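Local atomic coordinates of uncharacterized protein Atu2773 (Agrobacterium tumefaciens, PDB entry 2QV5), a protein that is of unknown function but belongs to the divergent polysaccharide deacetylase family, so it may act on carbohydrate. Residues 182-196 and 213-227. Numbering follows the deposited sequence.
Sequences FADVLLDGEVTEASI and AIGVASAFDESIAAI
Backbone pairing between Val185-Leu187 and Ile214-Val216 is parallel: Val216 N gives to Val185 O at 3.0 Å, and Leu187 N to Val216 O at 2.9 Å, with an N-H...O angle of 174°. At Asp184 the regular pattern breaks. Ile214 O takes both Asp184 N (2.8 Å) and Val185 N, each in the carbonyl plane, while Ile214 N turns to Asp184 OD2, which it meets on the anti side, 21° out of the carboxylate plane.

Side-chain polar bonds gather on Asp188. Its CG stands between the backbone N and the carbonyl carbon (chi1 59°), which brings OD2 to the end of strand 212-218 and the first turn of helix 221-233. There the syn lone pair of Asp188 OD2 receives Ser218 N (2.9 Å) and its anti lone pair Ser223 OG (2.7 Å); a water joins OD1 to Ser218 OG. Two bonds thus hold OD2 and limit rotation of the carboxylate.

The segments belong to a right-handed beta-alpha-beta crossover, strand 180-186, helix 193-210 and strand 212-218, within a parallel sheet.

Apolar contacts complete the interface. Val191 CG2 sits over a face of the Phe220 ring, 4.3 Å from its centroid, a CH-pi contact, whereas Asp188 OD2 lies at the ring edge. Between the helices, Ile196 CG2 touches Ala226 CB at 3.8 Å. Leu187, just past the strand end, reaches Ile227 CD1 of helix 221-233 with its CD1, beside Ile34 of strand 30-39.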
ATOM      1  N   PHE A 182       9.057   3.103  -3.243  1.00 17.02           N
ATOM      2  CA  PHE A 182       8.776   2.082  -4.252  1.00 16.97           C
ATOM      3  C   PHE A 182       8.884   0.737  -3.560  1.00 20.64           C
ATOM      4  O   PHE A 182       9.784   0.543  -2.722  1.00 16.84           O
ATOM      5  CB  PHE A 182       9.829   2.128  -5.369  1.00 20.84           C
ATOM      6  CG  PHE A 182       9.617   3.215  -6.393  1.00 24.92           C
ATOM      7  CD1 PHE A 182       8.592   3.120  -7.331  1.00 23.94           C
ATOM      8  CD2 PHE A 182      10.485   4.303  -6.458  1.00 26.85           C
ATOM      9  CE1 PHE A 182       8.409   4.112  -8.289  1.00 26.63           C
ATOM     10  CE2 PHE A 182      10.303   5.310  -7.424  1.00 23.45           C
ATOM     11  CZ  PHE A 182       9.271   5.208  -8.333  1.00 27.22           C
ATOM     12  N   ALA A 183       7.973  -0.184  -3.883  1.00 14.48           N
ATOM     13  CA  ALA A 183       8.140  -1.561  -3.469  1.00 12.44           C
ATOM     14  C   ALA A 183       9.356  -2.105  -4.183  1.00 14.07           C
ATOM     15  O   ALA A 183       9.572  -1.814  -5.367  1.00 15.66           O
ATOM     16  CB  ALA A 183       6.915  -2.401  -3.819  1.00 10.39           C
ATOM     17  N   ASP A 184      10.152  -2.870  -3.445  1.00 14.35           N
ATOM     18  CA  ASP A 184      11.346  -3.524  -3.975  1.00 17.33           C
ATOM     19  C   ASP A 184      11.028  -4.832  -4.697  1.00 19.80           C
ATOM     20  O   ASP A 184      11.689  -5.182  -5.678  1.00 18.87           O
ATOM     21  CB  ASP A 184      12.325  -3.816  -2.836  1.00 19.44           C
ATOM     22  CG  ASP A 184      12.838  -2.552  -2.158  1.00 27.33           C
ATOM     23  OD1 ASP A 184      13.852  -1.994  -2.629  1.00 28.85           O
ATOM     24  OD2 ASP A 184      12.235  -2.127  -1.143  1.00 21.77           O
ATOM     25  N   VAL A 185      10.040  -5.579  -4.196  1.00 13.46           N
ATOM     26  CA  VAL A 185       9.738  -6.912  -4.729  1.00 16.95           C
ATOM     27  C   VAL A 185       8.225  -7.120  -4.825  1.00 18.02           C
ATOM     28  O   VAL A 185       7.506  -6.839  -3.869  1.00 13.45           O
ATOM     29  CB  VAL A 185      10.337  -8.041  -3.815  1.00 15.92           C
ATOM     30  CG1 VAL A 185      10.152  -9.431  -4.437  1.00 22.37           C
ATOM     31  CG2 VAL A 185      11.804  -7.791  -3.514  1.00 17.92           C
ATOM     32  N   LEU A 186       7.752  -7.587  -5.986  1.00 17.34           N
ATOM     33  CA  LEU A 186       6.416  -8.157  -6.111  1.00 16.74           C
ATOM     34  C   LEU A 186       6.497  -9.647  -5.761  1.00 21.65           C
ATOM     35  O   LEU A 186       7.148 -10.432  -6.457  1.00 19.51           O
ATOM     36  CB  LEU A 186       5.838  -7.948  -7.512  1.00 16.53           C
ATOM     37  CG  LEU A 186       4.559  -8.717  -7.898  1.00 21.66           C
ATOM     38  CD1 LEU A 186       3.336  -8.289  -7.086  1.00 21.69           C
ATOM     39  CD2 LEU A 186       4.287  -8.592  -9.398  1.00 21.50           C
ATOM     40  N   LEU A 187       5.841 -10.032  -4.674  1.00 14.92           N
ATOM     41  CA  LEU A 187       6.013 -11.384  -4.133  1.00 17.14           C
ATOM     42  C   LEU A 187       5.221 -12.465  -4.859  1.00 14.57           C
ATOM     43  O   LEU A 187       5.641 -13.619  -4.886  1.00 14.38           O
ATOM     44  CB  LEU A 187       5.695 -11.421  -2.634  1.00 16.96           C
ATOM     45  CG  LEU A 187       6.463 -10.459  -1.725  1.00 16.33           C
ATOM     46  CD1 LEU A 187       5.791 -10.418  -0.356  1.00 14.46           C
ATOM     47  CD2 LEU A 187       7.947 -10.830  -1.592  1.00 14.26           C
ATOM     48  N   ASP A 188       4.087 -12.093  -5.449  1.00 17.12           N
ATOM     49  CA  ASP A 188       3.190 -13.075  -6.057  1.00 21.58           C
ATOM     50  C   ASP A 188       2.747 -12.775  -7.502  1.00 19.28           C
ATOM     51  O   ASP A 188       1.567 -12.914  -7.829  1.00 23.08           O
ATOM     52  CB  ASP A 188       1.969 -13.289  -5.154  1.00 17.07           C
ATOM     53  CG  ASP A 188       1.182 -11.997  -4.908  1.00 24.01           C
ATOM     54  OD1 ASP A 188       1.541 -10.939  -5.474  1.00 28.05           O
ATOM     55  OD2 ASP A 188       0.191 -12.039  -4.158  1.00 23.26           O
ATOM     56  N   GLY A 189       3.685 -12.357  -8.350  1.00 16.61           N
ATOM     57  CA  GLY A 189       3.444 -12.281  -9.790  1.00 24.94           C
ATOM     58  C   GLY A 189       3.114 -13.649 -10.364  1.00 29.21           C
ATOM     59  O   GLY A 189       2.314 -13.765 -11.285  1.00 31.07           O
ATOM     60  N   GLU A 190       3.747 -14.688  -9.826  1.00 29.42           N
ATOM     61  CA  GLU A 190       3.270 -16.049 -10.033  1.00 29.27           C
ATOM     62  C   GLU A 190       2.734 -16.587  -8.708  1.00 24.62           C
ATOM     63  O   GLU A 190       3.459 -16.643  -7.710  1.00 24.91           O
ATOM     64  CB  GLU A 190       4.369 -16.950 -10.597  1.00 31.53           C
ATOM     65  CG  GLU A 190       3.924 -18.400 -10.777  1.00 46.19           C
ATOM     66  CD  GLU A 190       4.859 -19.203 -11.658  1.00 60.95           C
ATOM     67  OE1 GLU A 190       6.093 -19.080 -11.499  1.00 65.65           O
ATOM     68  OE2 GLU A 190       4.352 -19.965 -12.509  1.00 69.96           O
ATOM     69  N   VAL A 191       1.462 -16.978  -8.710  1.00 25.12           N
ATOM     70  CA  VAL A 191       0.774 -17.403  -7.494  1.00 24.78           C
ATOM     71  C   VAL A 191       0.952 -18.906  -7.233  1.00 27.88           C
ATOM     72  O   VAL A 191       0.006 -19.695  -7.351  1.00 27.11           O
ATOM     73  CB  VAL A 191      -0.734 -17.001  -7.515  1.00 24.82           C
ATOM     74  CG1 VAL A 191      -1.323 -17.001  -6.100  1.00 19.76           C
ATOM     75  CG2 VAL A 191      -0.913 -15.624  -8.147  1.00 22.92           C
ATOM     76  N   THR A 192       2.178 -19.289  -6.884  1.00 29.44           N
ATOM     77  CA  THR A 192       2.484 -20.640  -6.410  1.00 32.05           C
ATOM     78  C   THR A 192       3.396 -20.561  -5.184  1.00 32.12           C
ATOM     79  O   THR A 192       4.173 -19.614  -5.044  1.00 26.05           O
ATOM     80  CB  THR A 192       3.171 -21.521  -7.496  1.00 33.90           C
ATOM     81  OG1 THR A 192       4.372 -20.889  -7.954  1.00 38.59           O
ATOM     82  CG2 THR A 192       2.246 -21.789  -8.685  1.00 35.22           C
ATOM     83  N   GLU A 193       3.301 -21.559  -4.307  1.00 33.41           N
ATOM     84  CA  GLU A 193       4.126 -21.627  -3.093  1.00 36.89           C
ATOM     85  C   GLU A 193       5.627 -21.468  -3.377  1.00 36.06           C
ATOM     86  O   GLU A 193       6.291 -20.656  -2.730  1.00 34.97           O
ATOM     87  CB  GLU A 193       3.859 -22.930  -2.329  1.00 35.85           C
ATOM     88  CG  GLU A 193       4.553 -23.016  -0.968  1.00 45.08           C
ATOM     89  CD  GLU A 193       4.799 -24.451  -0.507  1.00 56.73           C
ATOM     90  OE1 GLU A 193       4.880 -25.359  -1.366  1.00 62.35           O
ATOM     91  OE2 GLU A 193       4.924 -24.670   0.720  1.00 54.43           O
ATOM     92  N   ALA A 194       6.139 -22.209  -4.363  1.00 37.96           N
ATOM     93  CA  ALA A 194       7.573 -22.183  -4.709  1.00 34.35           C
ATOM     94  C   ALA A 194       8.067 -20.803  -5.158  1.00 30.36           C
ATOM     95  O   ALA A 194       9.118 -20.345  -4.712  1.00 29.32           O
ATOM     96  CB  ALA A 194       7.901 -23.247  -5.765  1.00 33.83           C
ATOM     97  N   SER A 195       7.294 -20.148  -6.022  1.00 29.43           N
ATOM     98  CA  SER A 195       7.620 -18.806  -6.504  1.00 27.21           C
ATOM     99  C   SER A 195       7.600 -17.755  -5.392  1.00 22.17           C
ATOM    100  O   SER A 195       8.505 -16.925  -5.316  1.00 23.52           O
ATOM    101  CB  SER A 195       6.679 -18.393  -7.629  1.00 30.43           C
ATOM    102  OG  SER A 195       6.928 -19.161  -8.792  1.00 43.53           O
ATOM    103  N   ILE A 196       6.582 -17.805  -4.530  1.00 14.73           N
ATOM    104  CA  ILE A 196       6.441 -16.809  -3.460  1.00 15.73           C
ATOM    105  C   ILE A 196       7.614 -16.929  -2.500  1.00 14.55           C
ATOM    106  O   ILE A 196       8.219 -15.921  -2.157  1.00 14.41           O
ATOM    107  CB  ILE A 196       5.059 -16.864  -2.747  1.00 13.13           C
ATOM    108  CG1 ILE A 196       3.933 -16.712  -3.767  1.00 15.04           C
ATOM    109  CG2 ILE A 196       4.907 -15.719  -1.730  1.00 14.24           C
ATOM    110  CD1 ILE A 196       2.569 -17.112  -3.253  1.00 19.61           C
ATOM    111  N   ALA A 213      13.683  -3.089   3.042  1.00 14.28           N
ATOM    112  CA  ALA A 213      12.974  -3.336   1.787  1.00 10.34           C
ATOM    113  C   ALA A 213      11.473  -3.546   1.988  1.00 12.66           C
ATOM    114  O   ALA A 213      11.027  -3.923   3.070  1.00  8.89           O
ATOM    115  CB  ALA A 213      13.567  -4.536   1.048  1.00 11.03           C
ATOM    116  N   ILE A 214      10.713  -3.319   0.916  1.00  9.58           N
ATOM    117  CA  ILE A 214       9.254  -3.442   0.904  1.00  9.99           C
ATOM    118  C   ILE A 214       8.845  -4.469  -0.146  1.00 13.96           C
ATOM    119  O   ILE A 214       9.265  -4.379  -1.301  1.00 13.36           O
ATOM    120  CB  ILE A 214       8.560  -2.093   0.577  1.00  5.25           C
ATOM    121  CG1 ILE A 214       8.887  -1.020   1.630  1.00  7.13           C
ATOM    122  CG2 ILE A 214       7.029  -2.289   0.441  1.00  8.60           C
ATOM    123  CD1 ILE A 214       8.537   0.417   1.205  1.00 11.65           C
ATOM    124  N   GLY A 215       8.055  -5.460   0.271  1.00 10.79           N
ATOM    125  CA  GLY A 215       7.437  -6.412  -0.642  1.00 11.48           C
ATOM    126  C   GLY A 215       5.943  -6.173  -0.720  1.00 14.35           C
ATOM    127  O   GLY A 215       5.330  -5.732   0.254  1.00 12.52           O
ATOM    128  N   VAL A 216       5.357  -6.424  -1.887  1.00 11.87           N
ATOM    129  CA  VAL A 216       3.912  -6.285  -2.055  1.00 15.53           C
ATOM    130  C   VAL A 216       3.309  -7.602  -2.567  1.00 14.37           C
ATOM    131  O   VAL A 216       3.963  -8.352  -3.292  1.00 16.57           O
ATOM    132  CB  VAL A 216       3.513  -5.095  -2.976  1.00 19.77           C
ATOM    133  CG1 VAL A 216       3.808  -3.761  -2.307  1.00 21.43           C
ATOM    134  CG2 VAL A 216       4.209  -5.169  -4.329  1.00 14.08           C
ATOM    135  N   ALA A 217       2.090  -7.885  -2.128  1.00 12.97           N
ATOM    136  CA  ALA A 217       1.327  -9.042  -2.579  1.00 12.03           C
ATOM    137  C   ALA A 217      -0.169  -8.712  -2.538  1.00 13.69           C
ATOM    138  O   ALA A 217      -0.567  -7.673  -2.000  1.00 12.57           O
ATOM    139  CB  ALA A 217       1.629 -10.237  -1.708  1.00 12.23           C
ATOM    140  N   SER A 218      -0.975  -9.575  -3.152  1.00 15.64           N
ATOM    141  CA  SER A 218      -2.432  -9.500  -3.086  1.00 11.79           C
ATOM    142  C   SER A 218      -2.905 -10.584  -2.149  1.00 17.11           C
ATOM    143  O   SER A 218      -2.130 -11.489  -1.820  1.00 18.78           O
ATOM    144  CB  SER A 218      -3.039  -9.712  -4.473  1.00 21.78           C
ATOM    145  OG  SER A 218      -2.723  -8.624  -5.310  1.00 21.87           O
ATOM    146  N   ALA A 219      -4.166 -10.505  -1.715  1.00 17.43           N
ATOM    147  CA  ALA A 219      -4.730 -11.470  -0.763  1.00 20.48           C
ATOM    148  C   ALA A 219      -5.218 -12.777  -1.416  1.00 20.42           C
ATOM    149  O   ALA A 219      -6.363 -13.190  -1.226  1.00 23.41           O
ATOM    150  CB  ALA A 219      -5.848 -10.818   0.069  1.00 19.39           C
ATOM    151  N   PHE A 220      -4.337 -13.415  -2.182  1.00 20.06           N
ATOM    152  CA  PHE A 220      -4.573 -14.759  -2.706  1.00 23.33           C
ATOM    153  C   PHE A 220      -4.272 -15.726  -1.575  1.00 20.98           C
ATOM    154  O   PHE A 220      -3.443 -15.416  -0.711  1.00 21.52           O
ATOM    155  CB  PHE A 220      -3.634 -15.056  -3.881  1.00 22.92           C
ATOM    156  CG  PHE A 220      -3.924 -14.259  -5.122  1.00 28.92           C
ATOM    157  CD1 PHE A 220      -5.126 -14.426  -5.816  1.00 33.08           C
ATOM    158  CD2 PHE A 220      -2.975 -13.368  -5.626  1.00 25.33           C
ATOM    159  CE1 PHE A 220      -5.388 -13.695  -6.975  1.00 34.49           C
ATOM    160  CE2 PHE A 220      -3.222 -12.637  -6.776  1.00 30.39           C
ATOM    161  CZ  PHE A 220      -4.430 -12.797  -7.459  1.00 36.14           C
ATOM    162  N   ASP A 221      -4.946 -16.881  -1.570  1.00 21.76           N
ATOM    163  CA  ASP A 221      -4.760 -17.917  -0.540  1.00 23.56           C
ATOM    164  C   ASP A 221      -3.304 -18.369  -0.363  1.00 22.43           C
ATOM    165  O   ASP A 221      -2.835 -18.521   0.764  1.00 16.58           O
ATOM    166  CB  ASP A 221      -5.630 -19.144  -0.840  1.00 27.58           C
ATOM    167  CG  ASP A 221      -7.059 -18.996  -0.333  1.00 36.38           C
ATOM    168  OD1 ASP A 221      -7.444 -17.885   0.092  1.00 48.81           O
ATOM    169  OD2 ASP A 221      -7.803 -20.000  -0.366  1.00 42.71           O
ATOM    170  N   GLU A 222      -2.598 -18.581  -1.471  1.00 16.05           N
ATOM    171  CA  GLU A 222      -1.175 -18.981  -1.411  1.00 19.75           C
ATOM    172  C   GLU A 222      -0.282 -17.867  -0.852  1.00 18.09           C
ATOM    173  O   GLU A 222       0.663 -18.131  -0.102  1.00 16.30           O
ATOM    174  CB  GLU A 222      -0.657 -19.434  -2.780  1.00 25.61           C
ATOM    175  CG  GLU A 222      -1.321 -20.702  -3.324  1.00 36.42           C
ATOM    176  CD  GLU A 222      -0.732 -21.990  -2.762  1.00 48.86           C
ATOM    177  OE1 GLU A 222       0.344 -21.949  -2.126  1.00 51.14           O
ATOM    178  OE2 GLU A 222      -1.352 -23.058  -2.966  1.00 54.30           O
ATOM    179  N   SER A 223      -0.592 -16.621  -1.204  1.00 16.63           N
ATOM    180  CA  SER A 223       0.192 -15.484  -0.710  1.00 13.20           C
ATOM    181  C   SER A 223       0.061 -15.357   0.801  1.00 13.75           C
ATOM    182  O   SER A 223       1.058 -15.194   1.489  1.00 13.12           O
ATOM    183  CB  SER A 223      -0.254 -14.183  -1.365  1.00 13.30           C
ATOM    184  OG  SER A 223      -0.151 -14.292  -2.764  1.00 19.72           O
ATOM    185  N   ILE A 224      -1.176 -15.417   1.294  1.00 14.15           N
ATOM    186  CA  ILE A 224      -1.462 -15.306   2.722  1.00 16.06           C
ATOM    187  C   ILE A 224      -0.703 -16.374   3.513  1.00 16.48           C
ATOM    188  O   ILE A 224       0.003 -16.052   4.477  1.00 20.24           O
ATOM    189  CB  ILE A 224      -2.989 -15.385   3.005  1.00 12.68           C
ATOM    190  CG1 ILE A 224      -3.700 -14.141   2.466  1.00 15.69           C
ATOM    191  CG2 ILE A 224      -3.258 -15.532   4.497  1.00 15.51           C
ATOM    192  CD1 ILE A 224      -5.191 -14.327   2.286  1.00 22.38           C
ATOM    193  N   ALA A 225      -0.814 -17.627   3.077  1.00 16.98           N
ATOM    194  CA  ALA A 225      -0.163 -18.745   3.763  1.00 14.62           C
ATOM    195  C   ALA A 225       1.374 -18.611   3.799  1.00 14.78           C
ATOM    196  O   ALA A 225       1.990 -18.774   4.864  1.00 17.07           O
ATOM    197  CB  ALA A 225      -0.609 -20.103   3.151  1.00 17.25           C
ATOM    198  N   ALA A 226       1.978 -18.268   2.664  1.00 16.63           N
ATOM    199  CA  ALA A 226       3.434 -18.131   2.559  1.00 13.79           C
ATOM    200  C   ALA A 226       3.951 -16.937   3.340  1.00 11.08           C
ATOM    201  O   ALA A 226       4.958 -17.049   4.020  1.00 12.84           O
ATOM    202  CB  ALA A 226       3.875 -18.021   1.097  1.00 13.75           C
ATOM    203  N   ILE A 227       3.256 -15.804   3.232  1.00 12.88           N
ATOM    204  CA  ILE A 227       3.631 -14.577   3.943  1.00 12.37           C
ATOM    205  C   ILE A 227       3.432 -14.718   5.448  1.00 16.77           C
ATOM    206  O   ILE A 227       4.311 -14.336   6.212  1.00 14.36           O
ATOM    207  CB  ILE A 227       2.908 -13.331   3.355  1.00 11.18           C
ATOM    208  CG1 ILE A 227       3.440 -13.051   1.945  1.00 13.62           C
ATOM    209  CG2 ILE A 227       3.059 -12.071   4.243  1.00 11.40           C
ATOM    210  CD1 ILE A 227       2.637 -12.072   1.204  1.00 15.06           C
TER
HETATM  211  O   HOH W   1      -0.002  -9.110  -6.236  1.00 26.61           O